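Local atomic coordinates of GphF (Cystobacter violaceus, PDB entry 6MFC), a protein that probably acts as a decarboxylase with a GNAT-like fold in the initiation of polyketide biosynthesis. Residues 157-162 with 205-210. Sequence-based numbering, arbitrary orientation.
Sequences DYPRQR and DVDNDG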
loop_
_atom_site.group_PDB
_atom_site.type_symbol
_atom_site.label_atom_id
_atom_site.label_comp_id
_atom_site.label_asym_id
_atom_site.label_seq_id
_atom_site.Cartn_x
_atom_site.Cartn_y
_atom_site.Cartn_z
ATOM N N ASP A 157 -11.490 5.946 8.004
ATOM C CA ASP A 157 -12.618 6.521 8.730
ATOM C C ASP A 157 -13.821 5.588 8.676
ATOM O O ASP A 157 -14.944 5.992 8.366
ATOM C CB ASP A 157 -12.972 7.899 8.177
ATOM C CG ASP A 157 -13.920 8.665 9.080
ATOM O OD1 ASP A 157 -14.086 8.265 10.251
ATOM O OD2 ASP A 157 -14.505 9.664 8.612
ATOM N N TYR A 158 -13.598 4.311 8.971
ATOM C CA TYR A 158 -14.708 3.370 9.058
ATOM C C TYR A 158 -15.394 3.393 10.424
ATOM O O TYR A 158 -16.629 3.306 10.472
ATOM C CB TYR A 158 -14.257 1.943 8.737
ATOM C CG TYR A 158 -15.362 0.935 8.964
ATOM C CD1 TYR A 158 -16.514 0.960 8.189
ATOM C CD2 TYR A 158 -15.268 -0.021 9.966
ATOM C CE1 TYR A 158 -17.535 0.056 8.395
ATOM C CE2 TYR A 158 -16.285 -0.933 10.179
ATOM C CZ TYR A 158 -17.416 -0.888 9.389
ATOM O OH TYR A 158 -18.436 -1.790 9.592
ATOM N N PRO A 159 -14.663 3.480 11.549
ATOM C CA PRO A 159 -15.345 3.501 12.857
ATOM C C PRO A 159 -16.455 4.533 12.979
ATOM O O PRO A 159 -17.428 4.290 13.704
ATOM C CB PRO A 159 -14.200 3.792 13.834
ATOM C CG PRO A 159 -13.033 3.152 13.208
ATOM C CD PRO A 159 -13.201 3.349 11.723
ATOM N N ARG A 160 -16.347 5.677 12.299
ATOM C CA ARG A 160 -17.438 6.644 12.338
ATOM C C ARG A 160 -18.659 6.142 11.580
ATOM O O ARG A 160 -19.786 6.550 11.885
ATOM C CB ARG A 160 -16.985 7.988 11.772
ATOM C CG ARG A 160 -17.882 9.150 12.167
ATOM C CD ARG A 160 -17.637 10.360 11.290
ATOM N NE ARG A 160 -16.222 10.711 11.226
ATOM C CZ ARG A 160 -15.740 11.748 10.550
ATOM N NH1 ARG A 160 -16.563 12.542 9.877
ATOM N NH2 ARG A 160 -14.437 11.993 10.544
ATOM N N GLN A 161 -18.463 5.266 10.595
ATOM C CA GLN A 161 -19.580 4.663 9.881
ATOM C C GLN A 161 -20.087 3.399 10.557
ATOM O O GLN A 161 -21.274 3.073 10.434
ATOM C CB GLN A 161 -19.180 4.348 8.438
ATOM C CG GLN A 161 -18.779 5.569 7.630
ATOM C CD GLN A 161 -19.922 6.544 7.434
ATOM O OE1 GLN A 161 -21.088 6.150 7.372
ATOM N NE2 GLN A 161 -19.594 7.826 7.336
ATOM N N ARG A 162 -19.215 2.677 11.266
ATOM C CA ARG A 162 -19.665 1.510 12.014
ATOM C C ARG A 162 -20.622 1.905 13.129
ATOM O O ARG A 162 -21.518 1.130 13.484
ATOM C CB ARG A 162 -18.469 0.753 12.592
ATOM C CG ARG A 162 -18.796 -0.669 13.017
ATOM C CD ARG A 162 -17.877 -1.169 14.122
ATOM N NE ARG A 162 -16.465 -1.101 13.757
ATOM C CZ ARG A 162 -15.606 -0.218 14.255
ATOM N NH1 ARG A 162 -16.014 0.675 15.146
ATOM N NH2 ARG A 162 -14.338 -0.230 13.867
ATOM N N ASP A 205 -5.560 -4.401 12.858
ATOM C CA ASP A 205 -6.193 -3.228 12.258
ATOM C C ASP A 205 -7.663 -3.226 12.669
ATOM O O ASP A 205 -8.560 -3.612 11.916
ATOM C CB ASP A 205 -6.018 -3.247 10.744
ATOM C CG ASP A 205 -6.319 -1.908 10.102
ATOM O OD1 ASP A 205 -6.707 -0.967 10.827
ATOM O OD2 ASP A 205 -6.159 -1.798 8.867
ATOM N N VAL A 206 -7.904 -2.780 13.904
ATOM C CA VAL A 206 -9.249 -2.831 14.470
ATOM C C VAL A 206 -10.176 -1.833 13.785
ATOM O O VAL A 206 -11.383 -2.081 13.665
ATOM C CB VAL A 206 -9.192 -2.592 15.990
ATOM C CG1 VAL A 206 -10.551 -2.846 16.624
ATOM C CG2 VAL A 206 -8.129 -3.471 16.623
ATOM N N ASP A 207 -9.644 -0.697 13.325
ATOM C CA ASP A 207 -10.482 0.285 12.646
ATOM C C ASP A 207 -11.045 -0.245 11.332
ATOM O O ASP A 207 -11.986 0.345 10.792
ATOM C CB ASP A 207 -9.693 1.571 12.397
ATOM C CG ASP A 207 -9.387 2.324 13.676
ATOM O OD1 ASP A 207 -10.187 2.229 14.631
ATOM O OD2 ASP A 207 -8.348 3.015 13.728
ATOM N N ASN A 208 -10.491 -1.337 10.809
ATOM C CA ASN A 208 -11.024 -2.010 9.632
ATOM C C ASN A 208 -11.643 -3.358 9.970
ATOM O O ASN A 208 -11.921 -4.145 9.058
ATOM C CB ASN A 208 -9.927 -2.180 8.580
ATOM C CG ASN A 208 -9.628 -0.892 7.841
ATOM O OD1 ASN A 208 -9.991 -0.736 6.676
ATOM N ND2 ASN A 208 -8.972 0.045 8.519
ATOM N N ASP A 209 -11.865 -3.640 11.255
ATOM C CA ASP A 209 -12.386 -4.932 11.703
ATOM C C ASP A 209 -11.509 -6.074 11.197
ATOM O O ASP A 209 -11.991 -7.152 10.843
ATOM C CB ASP A 209 -13.844 -5.115 11.272
ATOM C CG ASP A 209 -14.795 -4.220 12.044
ATOM O OD1 ASP A 209 -14.591 -2.988 12.038
ATOM O OD2 ASP A 209 -15.750 -4.748 12.651
ATOM N N GLY A 210 -10.201 -5.826 11.159
ATOM C CA GLY A 210 -9.243 -6.794 10.673
ATOM C C GLY A 210 -9.286 -7.062 9.187
ATOM O O GLY A 210 -8.515 -7.899 8.708
#
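Arg-162 reaches across to Asp-209 in a salt bridge centred on one carboxylate oxygen. Arg-162 NE donates to the syn lone pair of Asp-209 OD1 at 3.2 Å, with OD1 lying in the guanidinium plane. A weak bond of 3.3 Å runs from Arg-162 NH2 to the same Asp-209 OD1. The two planar groups are turned 38° from one another. The arginine leaves its helix extended, then bends at chi3 (-57°), which brings the NE edge round to the acid. Beside it, the rim of the Tyr-158 ring meets the same loop: Tyr-158 CE2 lies 3.2 Å from Asp-209 OD1, and CD2 approaches Asp-207 O in the ring plane at 3.4 Å. Pro-159 adds aliphatic contact, its CG 3.8 Å from Asp-207 CB. Behind this layer the loop is held by its own backbone, Asp-205 O accepting from both Asn-208 N and Gly-210 N. Tyr-168 packs edge-to-face with Tyr-158 and hydrogen-bonds Asn-208 OD1, tying both sides together. The contact thus joins the short helix 159-162 to the loop between strands 193-198 and 212-218 at the protein surface, where the guanidinium probably offsets the negative charge of Asp-209 and the Tyr-158 edge lies next to the same oxygen.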